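Local coordinates for protein fusarinine C esterase sidJ (Aspergillus fumigatus, PDB 6GUP) that hydrolyses the ester bonds of the siderophore fusarinine C, leaving triacetylfusarinine C uncut, as a homodimeric alpha/beta-hydrolase, at residues L256-L261 with L299-N304. Sequence-based numbering, arbitrary orientation.
Sequences LSDEQL and LSRWRN
The carbonyl oxygen of Leu256, just ahead of a short helix, is gripped by the guanidinium group of Arg301. Arg301 NH2 lies 2.7 Å from Leu256 O (N-H...O angle 155°), in the carbonyl plane and almost in the guanidinium plane, while NH1 adds a weak second bond to the same oxygen. Straight at chi2, the Arg301 chain bends at chi3 (71°), which brings its guanidinium to this carbonyl. Ser257 caps the helix: its OG accepts from Gln260 N and its own N donates to Gln260 OE1, a capping box that would steady the backbone next to Leu256 O. Asp258 OD1 forms a salt bridge with Arg301 NH2 (3.3 Å), whose hydrogen bond is weak, the carboxylate and guanidinium planes 53° apart; it also accepts a hydrogen bond from a water that donates to Arg301 O. In this alpha/beta-hydrolase fold the contact ties helix 258-262 to helix 295-307, which follows strand 278-283 of the central sheet. Leu261 divides its two methyls between Arg301 and Trp302: CD1 sits 3.6 Å above one guanidinium face, offset toward its rim, and CD2 meets Trp302 CD1 at 3.7 Å. The indole also stacks with Phe265 and meets Phe252 and Phe282 with inclined planes.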
ATOM      1  N   LEU A 256      -1.050 -22.329  23.657  1.00 42.71           N
ATOM      2  CA  LEU A 256      -2.414 -21.891  23.962  1.00 43.21           C
ATOM      3  C   LEU A 256      -3.243 -23.086  24.416  1.00 43.61           C
ATOM      4  O   LEU A 256      -3.095 -24.185  23.882  1.00 43.90           O
ATOM      5  CB  LEU A 256      -3.084 -21.242  22.745  1.00 42.03           C
ATOM      6  CG  LEU A 256      -2.452 -19.976  22.160  1.00 41.39           C
ATOM      7  CD1 LEU A 256      -3.309 -19.464  21.011  1.00 40.63           C
ATOM      8  CD2 LEU A 256      -2.264 -18.889  23.208  1.00 41.68           C
ATOM      9  N   SER A 257      -4.111 -22.862  25.399  1.00 43.83           N
ATOM     10  CA  SER A 257      -4.960 -23.921  25.946  1.00 44.47           C
ATOM     11  C   SER A 257      -6.096 -24.276  24.991  1.00 44.16           C
ATOM     12  O   SER A 257      -6.404 -23.524  24.063  1.00 40.13           O
ATOM     13  CB  SER A 257      -5.545 -23.492  27.294  1.00 44.68           C
ATOM     14  OG  SER A 257      -6.452 -22.414  27.140  1.00 43.74           O
ATOM     15  N   ASP A 258      -6.720 -25.425  25.244  1.00 45.53           N
ATOM     16  CA  ASP A 258      -7.906 -25.855  24.493  1.00 47.59           C
ATOM     17  C   ASP A 258      -9.099 -24.917  24.700  1.00 48.41           C
ATOM     18  O   ASP A 258      -9.933 -24.778  23.802  1.00 47.81           O
ATOM     19  CB  ASP A 258      -8.298 -27.294  24.860  1.00 49.66           C
ATOM     20  CG  ASP A 258      -7.334 -28.331  24.301  1.00 51.89           C
ATOM     21  OD1 ASP A 258      -6.922 -28.213  23.127  1.00 53.95           O
ATOM     22  OD2 ASP A 258      -6.998 -29.282  25.035  1.00 52.32           O
ATOM     23  N   GLU A 259      -9.177 -24.284  25.873  1.00 50.18           N
ATOM     24  CA  GLU A 259     -10.175 -23.239  26.125  1.00 52.68           C
ATOM     25  C   GLU A 259      -9.980 -22.059  25.169  1.00 46.52           C
ATOM     26  O   GLU A 259     -10.944 -21.567  24.585  1.00 44.32           O
ATOM     27  CB  GLU A 259     -10.116 -22.739  27.577  1.00 60.74           C
ATOM     28  CG  GLU A 259     -11.421 -22.110  28.056  1.00 70.48           C
ATOM     29  CD  GLU A 259     -11.216 -20.946  29.010  1.00 76.80           C
ATOM     30  OE1 GLU A 259     -10.468 -21.103  29.998  1.00 81.10           O
ATOM     31  OE2 GLU A 259     -11.812 -19.873  28.773  1.00 77.77           O
ATOM     32  N   GLN A 260      -8.729 -21.624  25.014  1.00 42.82           N
ATOM     33  CA  GLN A 260      -8.388 -20.500  24.128  1.00 41.92           C
ATOM     34  C   GLN A 260      -8.596 -20.814  22.644  1.00 38.53           C
ATOM     35  O   GLN A 260      -9.078 -19.960  21.896  1.00 37.26           O
ATOM     36  CB  GLN A 260      -6.949 -20.037  24.375  1.00 45.84           C
ATOM     37  CG  GLN A 260      -6.790 -19.284  25.691  1.00 50.53           C
ATOM     38  CD  GLN A 260      -5.379 -19.306  26.255  1.00 54.00           C
ATOM     39  OE1 GLN A 260      -4.504 -20.031  25.781  1.00 52.29           O
ATOM     40  NE2 GLN A 260      -5.154 -18.505  27.286  1.00 56.84           N
ATOM     41  N   LEU A 261      -8.239 -22.029  22.224  1.00 36.13           N
ATOM     42  CA  LEU A 261      -8.501 -22.485  20.851  1.00 35.97           C
ATOM     43  C   LEU A 261     -10.002 -22.601  20.558  1.00 36.36           C
ATOM     44  O   LEU A 261     -10.423 -22.404  19.418  1.00 36.94           O
ATOM     45  CB  LEU A 261      -7.811 -23.826  20.573  1.00 36.11           C
ATOM     46  CG  LEU A 261      -6.279 -23.841  20.610  1.00 36.38           C
ATOM     47  CD1 LEU A 261      -5.765 -25.269  20.505  1.00 34.50           C
ATOM     48  CD2 LEU A 261      -5.682 -22.978  19.510  1.00 38.38           C
ATOM     49  N   LEU A 299      -1.350 -29.010  14.727  1.00 37.84           N
ATOM     50  CA  LEU A 299      -2.420 -29.189  13.725  1.00 39.07           C
ATOM     51  C   LEU A 299      -3.600 -30.018  14.241  1.00 37.24           C
ATOM     52  O   LEU A 299      -4.753 -29.688  13.956  1.00 35.27           O
ATOM     53  CB  LEU A 299      -1.888 -29.820  12.424  1.00 42.30           C
ATOM     54  CG  LEU A 299      -1.092 -28.947  11.448  1.00 48.06           C
ATOM     55  CD1 LEU A 299      -0.716 -29.750  10.211  1.00 52.87           C
ATOM     56  CD2 LEU A 299      -1.850 -27.688  11.042  1.00 47.99           C
ATOM     57  N   SER A 300      -3.311 -31.088  14.982  1.00 37.76           N
ATOM     58  CA  SER A 300      -4.360 -31.943  15.556  1.00 38.78           C
ATOM     59  C   SER A 300      -5.188 -31.210  16.613  1.00 36.74           C
ATOM     60  O   SER A 300      -6.400 -31.408  16.699  1.00 35.75           O
ATOM     61  CB  SER A 300      -3.763 -33.224  16.150  1.00 42.31           C
ATOM     62  OG  SER A 300      -2.794 -32.933  17.140  1.00 44.44           O
ATOM     63  N   ARG A 301      -4.532 -30.365  17.408  1.00 34.53           N
ATOM     64  CA  ARG A 301      -5.227 -29.526  18.390  1.00 34.21           C
ATOM     65  C   ARG A 301      -6.107 -28.458  17.726  1.00 33.17           C
ATOM     66  O   ARG A 301      -7.203 -28.172  18.212  1.00 32.46           O
ATOM     67  CB  ARG A 301      -4.231 -28.887  19.362  1.00 34.64           C
ATOM     68  CG  ARG A 301      -3.572 -29.902  20.285  1.00 37.47           C
ATOM     69  CD  ARG A 301      -2.632 -29.242  21.275  1.00 40.30           C
ATOM     70  NE  ARG A 301      -3.390 -28.487  22.274  1.00 41.05           N
ATOM     71  CZ  ARG A 301      -3.230 -27.197  22.591  1.00 43.36           C
ATOM     72  NH1 ARG A 301      -2.293 -26.430  22.025  1.00 44.38           N
ATOM     73  NH2 ARG A 301      -4.021 -26.667  23.523  1.00 44.87           N
ATOM     74  N   TRP A 302      -5.635 -27.883  16.618  1.00 32.09           N
ATOM     75  CA  TRP A 302      -6.460 -26.970  15.815  1.00 31.81           C
ATOM     76  C   TRP A 302      -7.621 -27.710  15.148  1.00 31.87           C
ATOM     77  O   TRP A 302      -8.741 -27.197  15.118  1.00 31.72           O
ATOM     78  CB  TRP A 302      -5.633 -26.243  14.747  1.00 32.33           C
ATOM     79  CG  TRP A 302      -4.614 -25.268  15.280  1.00 33.90           C
ATOM     80  CD1 TRP A 302      -4.449 -24.859  16.578  1.00 34.69           C
ATOM     81  CD2 TRP A 302      -3.640 -24.556  14.511  1.00 34.44           C
ATOM     82  NE1 TRP A 302      -3.420 -23.953  16.662  1.00 35.63           N
ATOM     83  CE2 TRP A 302      -2.907 -23.745  15.408  1.00 34.78           C
ATOM     84  CE3 TRP A 302      -3.308 -24.529  13.150  1.00 35.06           C
ATOM     85  CZ2 TRP A 302      -1.861 -22.917  14.987  1.00 34.22           C
ATOM     86  CZ3 TRP A 302      -2.267 -23.704  12.732  1.00 35.18           C
ATOM     87  CH2 TRP A 302      -1.557 -22.908  13.650  1.00 34.52           C
ATOM     88  N   ARG A 303      -7.351 -28.906  14.621  1.00 31.87           N
ATOM     89  CA  ARG A 303      -8.397 -29.755  14.040  1.00 32.72           C
ATOM     90  C   ARG A 303      -9.491 -30.066  15.058  1.00 32.75           C
ATOM     91  O   ARG A 303     -10.676 -29.869  14.780  1.00 31.91           O
ATOM     92  CB  ARG A 303      -7.813 -31.065  13.485  1.00 34.01           C
ATOM     93  CG  ARG A 303      -8.874 -32.064  13.038  1.00 35.97           C
ATOM     94  CD  ARG A 303      -8.318 -33.227  12.237  1.00 39.46           C
ATOM     95  NE  ARG A 303      -9.407 -34.090  11.775  1.00 45.06           N
ATOM     96  CZ  ARG A 303      -9.291 -35.091  10.900  1.00 49.55           C
ATOM     97  NH1 ARG A 303      -8.116 -35.398  10.348  1.00 50.45           N
ATOM     98  NH2 ARG A 303     -10.371 -35.797  10.567  1.00 51.26           N
ATOM     99  N   ASN A 304      -9.083 -30.551  16.229  1.00 34.14           N
ATOM    100  CA  ASN A 304     -10.020 -30.927  17.293  1.00 36.34           C
ATOM    101  C   ASN A 304     -10.798 -29.733  17.859  1.00 35.97           C
ATOM    102  O   ASN A 304     -11.965 -29.877  18.227  1.00 36.25           O
ATOM    103  CB  ASN A 304      -9.292 -31.675  18.420  1.00 41.07           C
ATOM    104  CG  ASN A 304      -8.833 -33.066  18.004  1.00 45.16           C
ATOM    105  OD1 ASN A 304      -9.557 -33.800  17.328  1.00 45.94           O
ATOM    106  ND2 ASN A 304      -7.627 -33.439  18.420  1.00 47.56           N
TER
HETATM  107  O   HOH W   1      -7.842 -28.979  20.693  1.00 41.49           O